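Local coordinates for translocator protein BipD (Burkholderia pseudomallei, PDB 3NFT), which is required for invasion of epithelial cells and survival inside host cells, and probably regulates secretion of the type III effectors BipB and BipC, at residues A245-Q248 with A249-A253; K227-K230 with M231-L235. All blocks are in the same frame, centred on the assembly; numbering follows the deposited sequence.

In the fold
Interaction 2 (227-235) spans most of the short helix 226-233 and the residues just after it, and interaction 1 (245-253) lies in the first turns of the long helix 244-295, which follows after strand 240-243; their centres are 14 Å apart, on the same side of the chain's centre. They meet directly. Trp250 NE1 of interaction 1 lies 3.0 Å from Ser234 OG of interaction 2, probably as a hydrogen bond, and Trp250 CZ2 packs 3.5 Å from Leu235 CD2. Lys227 and Met231 also lean on helix 244-295, further along, at Gln257. The short helix therefore lies against the N-terminal part of a helix that carries nearly all of one predicted coiled-coil segment of this needle-tip family protein.

Interaction 1 of 2, residues A245-Q248 with A249-A253; sequences ARYQ and AWNTA
The pairing of Tyr247 with Trp250 is a local i to i+3 aromatic contact on one face of an alpha helix, near the start of the long helix 244-295 and within its predicted coiled-coil segment. Tyr247 CE2 comes to 3.7 Å from Trp250 CZ3, and the two rings cross obliquely, their planes 49° apart. Both side chains carry CG anti to the backbone N, which swings the rings out on the same side of the helix. The pair is buried: Leu59 touches both side chains, Trp242 and Phe254 meet the indole, and the polar ends are satisfied by Pro60 O for Tyr247 OH and by Ser234 OG for Trp250 NE1. One turn on from Tyr247, the amide of Asn251 meets the phenol at a slant, ND2 4.0 Å from Tyr247 CE1, with ring and amide planes 44° apart. Regular i to i+4 backbone bonds run beneath, including Asn251 N to Tyr247 O at 2.8 Å. On a more exposed side, Gln248 O takes two donors from one residue: Thr252 N and Thr252 OG1, each 2.9 Å away, reach it from opposite faces of its carbonyl plane.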
loop_
_atom_site.group_PDB
_atom_site.type_symbol
_atom_site.label_atom_id
_atom_site.label_comp_id
_atom_site.label_asym_id
_atom_site.label_seq_id
_atom_site.Cartn_x
_atom_site.Cartn_y
_atom_site.Cartn_z
ATOM N N ALA A 245 24.026 -44.385 36.768
ATOM C CA ALA A 245 23.569 -44.694 35.419
ATOM C C ALA A 245 22.095 -44.330 35.228
ATOM O O ALA A 245 21.729 -43.747 34.218
ATOM C CB ALA A 245 23.826 -46.140 35.057
ATOM N N ARG A 246 21.254 -44.648 36.212
ATOM C CA ARG A 246 19.832 -44.281 36.105
ATOM C C ARG A 246 19.640 -42.759 36.163
ATOM O O ARG A 246 18.788 -42.186 35.464
ATOM C CB ARG A 246 19.004 -44.971 37.181
ATOM C CG ARG A 246 18.650 -46.382 36.808
ATOM C CD ARG A 246 17.657 -46.978 37.802
ATOM N NE ARG A 246 17.334 -48.391 37.547
ATOM C CZ ARG A 246 18.038 -49.425 38.005
ATOM N NH1 ARG A 246 19.140 -49.238 38.723
ATOM N NH2 ARG A 246 17.641 -50.668 37.733
ATOM N N TYR A 247 20.433 -42.074 36.975
ATOM C CA TYR A 247 20.344 -40.623 37.018
ATOM C C TYR A 247 20.693 -40.044 35.645
ATOM O O TYR A 247 20.036 -39.148 35.137
ATOM C CB TYR A 247 21.272 -40.058 38.098
ATOM C CG TYR A 247 21.334 -38.557 38.031
ATOM C CD1 TYR A 247 22.370 -37.915 37.349
ATOM C CD2 TYR A 247 20.327 -37.777 38.588
ATOM C CE1 TYR A 247 22.410 -36.555 37.265
ATOM C CE2 TYR A 247 20.359 -36.406 38.509
ATOM C CZ TYR A 247 21.397 -35.784 37.832
ATOM O OH TYR A 247 21.419 -34.392 37.752
ATOM N N GLN A 248 21.746 -40.574 35.033
ATOM C CA GLN A 248 22.195 -40.052 33.758
ATOM C C GLN A 248 21.170 -40.285 32.663
ATOM O O GLN A 248 21.008 -39.457 31.789
ATOM C CB GLN A 248 23.561 -40.648 33.382
ATOM C CG GLN A 248 24.663 -40.089 34.282
ATOM C CD GLN A 248 26.072 -40.592 33.956
ATOM O OE1 GLN A 248 26.253 -41.647 33.345
ATOM N NE2 GLN A 248 27.075 -39.851 34.411
ATOM N N ALA A 249 20.472 -41.428 32.721
ATOM C CA ALA A 249 19.413 -41.688 31.766
ATOM C C ALA A 249 18.306 -40.648 31.899
ATOM O O ALA A 249 17.774 -40.160 30.885
ATOM C CB ALA A 249 18.823 -43.074 31.968
ATOM N N TRP A 250 17.926 -40.332 33.138
ATOM C CA TRP A 250 16.913 -39.322 33.381
ATOM C C TRP A 250 17.395 -37.939 32.896
ATOM O O TRP A 250 16.683 -37.207 32.220
ATOM C CB TRP A 250 16.510 -39.274 34.871
ATOM C CG TRP A 250 15.716 -38.028 35.123
ATOM C CD1 TRP A 250 14.401 -37.807 34.801
ATOM C CD2 TRP A 250 16.226 -36.764 35.583
ATOM N NE1 TRP A 250 14.056 -36.516 35.104
ATOM C CE2 TRP A 250 15.154 -35.851 35.578
ATOM C CE3 TRP A 250 17.471 -36.343 36.044
ATOM C CZ2 TRP A 250 15.306 -34.520 35.974
ATOM C CZ3 TRP A 250 17.622 -35.031 36.447
ATOM C CH2 TRP A 250 16.556 -34.133 36.405
ATOM N N ASN A 251 18.635 -37.603 33.237
ATOM C CA ASN A 251 19.228 -36.307 32.874
ATOM C C ASN A 251 19.251 -36.160 31.362
ATOM O O ASN A 251 18.962 -35.110 30.822
ATOM C CB ASN A 251 20.640 -36.222 33.458
ATOM C CG ASN A 251 21.237 -34.830 33.428
ATOM O OD1 ASN A 251 20.546 -33.830 33.198
ATOM N ND2 ASN A 251 22.532 -34.757 33.723
ATOM N N THR A 252 19.568 -37.251 30.668
ATOM C CA THR A 252 19.596 -37.213 29.214
ATOM C C THR A 252 18.209 -36.930 28.644
ATOM O O THR A 252 18.055 -36.131 27.724
ATOM C CB THR A 252 20.198 -38.497 28.640
ATOM O OG1 THR A 252 21.574 -38.584 29.067
ATOM C CG2 THR A 252 20.108 -38.530 27.111
ATOM N N ALA A 253 17.186 -37.584 29.189
ATOM C CA ALA A 253 15.838 -37.305 28.728
ATOM C C ALA A 253 15.438 -35.867 29.007
ATOM O O ALA A 253 14.838 -35.208 28.164
ATOM C CB ALA A 253 14.851 -38.264 29.372
#

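Interaction 2 of 2, residues K227-K230 with M231-L235; sequences KLIK and MRDSL
Ile229 and Arg232 run side by side along the short helix 226-233, with Asp233 next to them, in a local contact of residues three and four apart. Arg232 can be followed outward from CB, which sits 3.5 Å from Leu228 O, while its backbone N makes the helical bond to that same oxygen. With CG anti to the backbone N (chi1 -168°) and a bend at chi3 (60°), the chain curls back so that the NE/NH2 edge of the guanidinium is turned to Asp233. NE and NH2 lie 3.3 and 3.0 Å from Asp233 OD2, a side-on salt bridge in which two nitrogens converge on one oxygen lying in the guanidinium plane. Both come from the same face of the carboxylate plane, NH2 on the syn side and NE from above it. NH2 also touches Ile229 CG2 at 3.7 Å, and NH1 turns to Gln185 of helix 177-189. Ile229 CG2 meets the carboxylate as well, 3.5 Å from Asp233 OD1. On the buried side, Leu228 CD2 packs against Met231 SD, with Tyr150, Val154 and Met158 of helix 121-160 close by. Where the helix gives way to the loop, Ser234 OG donates to Met231 O at 2.7 Å. With NE and NH2 bound to Asp233 and NH1 to Gln185, the guanidinium has little freedom to rotate, and the two N-H groups on OD2 would probably stabilise the ionised carboxylate.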
loop_
_atom_site.group_PDB
_atom_site.type_symbol
_atom_site.label_atom_id
_atom_site.label_comp_id
_atom_site.label_asym_id
_atom_site.label_seq_id
_atom_site.Cartn_x
_atom_site.Cartn_y
_atom_site.Cartn_z
ATOM N N LYS A 227 6.618 -29.410 26.223
ATOM C CA LYS A 227 7.961 -29.809 26.664
ATOM C C LYS A 227 8.079 -29.716 28.191
ATOM O O LYS A 227 8.700 -30.561 28.819
ATOM C CB LYS A 227 9.047 -28.963 25.968
ATOM C CG LYS A 227 9.200 -29.305 24.499
ATOM C CD LYS A 227 8.652 -28.287 23.545
ATOM C CE LYS A 227 8.617 -28.808 22.105
ATOM N NZ LYS A 227 8.284 -27.800 21.037
ATOM N N LEU A 228 7.491 -28.678 28.784
ATOM C CA LEU A 228 7.503 -28.558 30.238
ATOM C C LEU A 228 6.760 -29.713 30.902
ATOM O O LEU A 228 7.177 -30.198 31.938
ATOM C CB LEU A 228 6.903 -27.227 30.671
ATOM C CG LEU A 228 7.752 -25.977 30.398
ATOM C CD1 LEU A 228 6.934 -24.707 30.625
ATOM C CD2 LEU A 228 9.038 -26.035 31.215
ATOM N N ILE A 229 5.636 -30.113 30.310
ATOM C CA ILE A 229 4.878 -31.286 30.788
ATOM C C ILE A 229 5.717 -32.561 30.727
ATOM O O ILE A 229 5.763 -33.332 31.680
ATOM C CB ILE A 229 3.594 -31.429 29.983
ATOM C CG1 ILE A 229 2.643 -30.295 30.371
ATOM C CG2 ILE A 229 2.996 -32.843 30.212
ATOM C CD1 ILE A 229 1.376 -30.188 29.491
ATOM N N LYS A 230 6.435 -32.751 29.634
ATOM C CA LYS A 230 7.294 -33.928 29.480
ATOM C C LYS A 230 8.403 -33.899 30.529
ATOM O O LYS A 230 8.719 -34.913 31.134
ATOM C CB LYS A 230 7.846 -34.070 28.048
ATOM C CG LYS A 230 6.805 -34.567 27.067
ATOM C CD LYS A 230 7.271 -34.550 25.650
ATOM C CE LYS A 230 6.124 -34.897 24.688
ATOM N NZ LYS A 230 5.324 -36.067 25.135
ATOM N N MET A 231 8.981 -32.715 30.766
ATOM C CA MET A 231 9.983 -32.559 31.829
ATOM C C MET A 231 9.390 -32.892 33.206
ATOM O O MET A 231 9.942 -33.674 33.966
ATOM C CB MET A 231 10.515 -31.128 31.822
ATOM C CG MET A 231 11.459 -30.792 30.699
ATOM S SD MET A 231 11.812 -29.018 30.786
ATOM C CE MET A 231 13.458 -28.935 30.174
ATOM N N ARG A 232 8.234 -32.313 33.487
ATOM C CA ARG A 232 7.539 -32.595 34.752
ATOM C C ARG A 232 7.262 -34.093 34.936
ATOM O O ARG A 232 7.531 -34.680 36.005
ATOM C CB ARG A 232 6.219 -31.817 34.830
ATOM C CG ARG A 232 5.569 -31.806 36.194
ATOM C CD ARG A 232 4.100 -31.359 36.086
ATOM N NE ARG A 232 3.377 -32.287 35.214
ATOM C CZ ARG A 232 2.296 -32.001 34.486
ATOM N NH1 ARG A 232 1.761 -30.783 34.492
ATOM N NH2 ARG A 232 1.775 -32.945 33.708
ATOM N N ASP A 233 6.707 -34.716 33.902
ATOM C CA ASP A 233 6.327 -36.133 33.990
ATOM C C ASP A 233 7.505 -37.102 34.025
ATOM O O ASP A 233 7.331 -38.277 34.376
ATOM C CB ASP A 233 5.433 -36.519 32.820
ATOM C CG ASP A 233 4.087 -35.861 32.864
ATOM O OD1 ASP A 233 3.419 -35.927 31.807
ATOM O OD2 ASP A 233 3.678 -35.279 33.911
ATOM N N SER A 234 8.711 -36.620 33.719
ATOM C CA SER A 234 9.903 -37.459 33.784
ATOM C C SER A 234 10.398 -37.703 35.208
ATOM O O SER A 234 11.226 -38.582 35.431
ATOM C CB SER A 234 11.051 -36.861 32.954
ATOM O OG SER A 234 11.613 -35.714 33.592
ATOM N N LEU A 235 9.953 -36.874 36.147
ATOM C CA LEU A 235 10.561 -36.820 37.473
ATOM C C LEU A 235 10.044 -37.919 38.391
ATOM O O LEU A 235 8.846 -38.266 38.359
ATOM C CB LEU A 235 10.291 -35.484 38.119
ATOM C CG LEU A 235 11.124 -34.358 37.509
ATOM C CD1 LEU A 235 10.426 -33.037 37.703
ATOM C CD2 LEU A 235 12.575 -34.413 38.104
#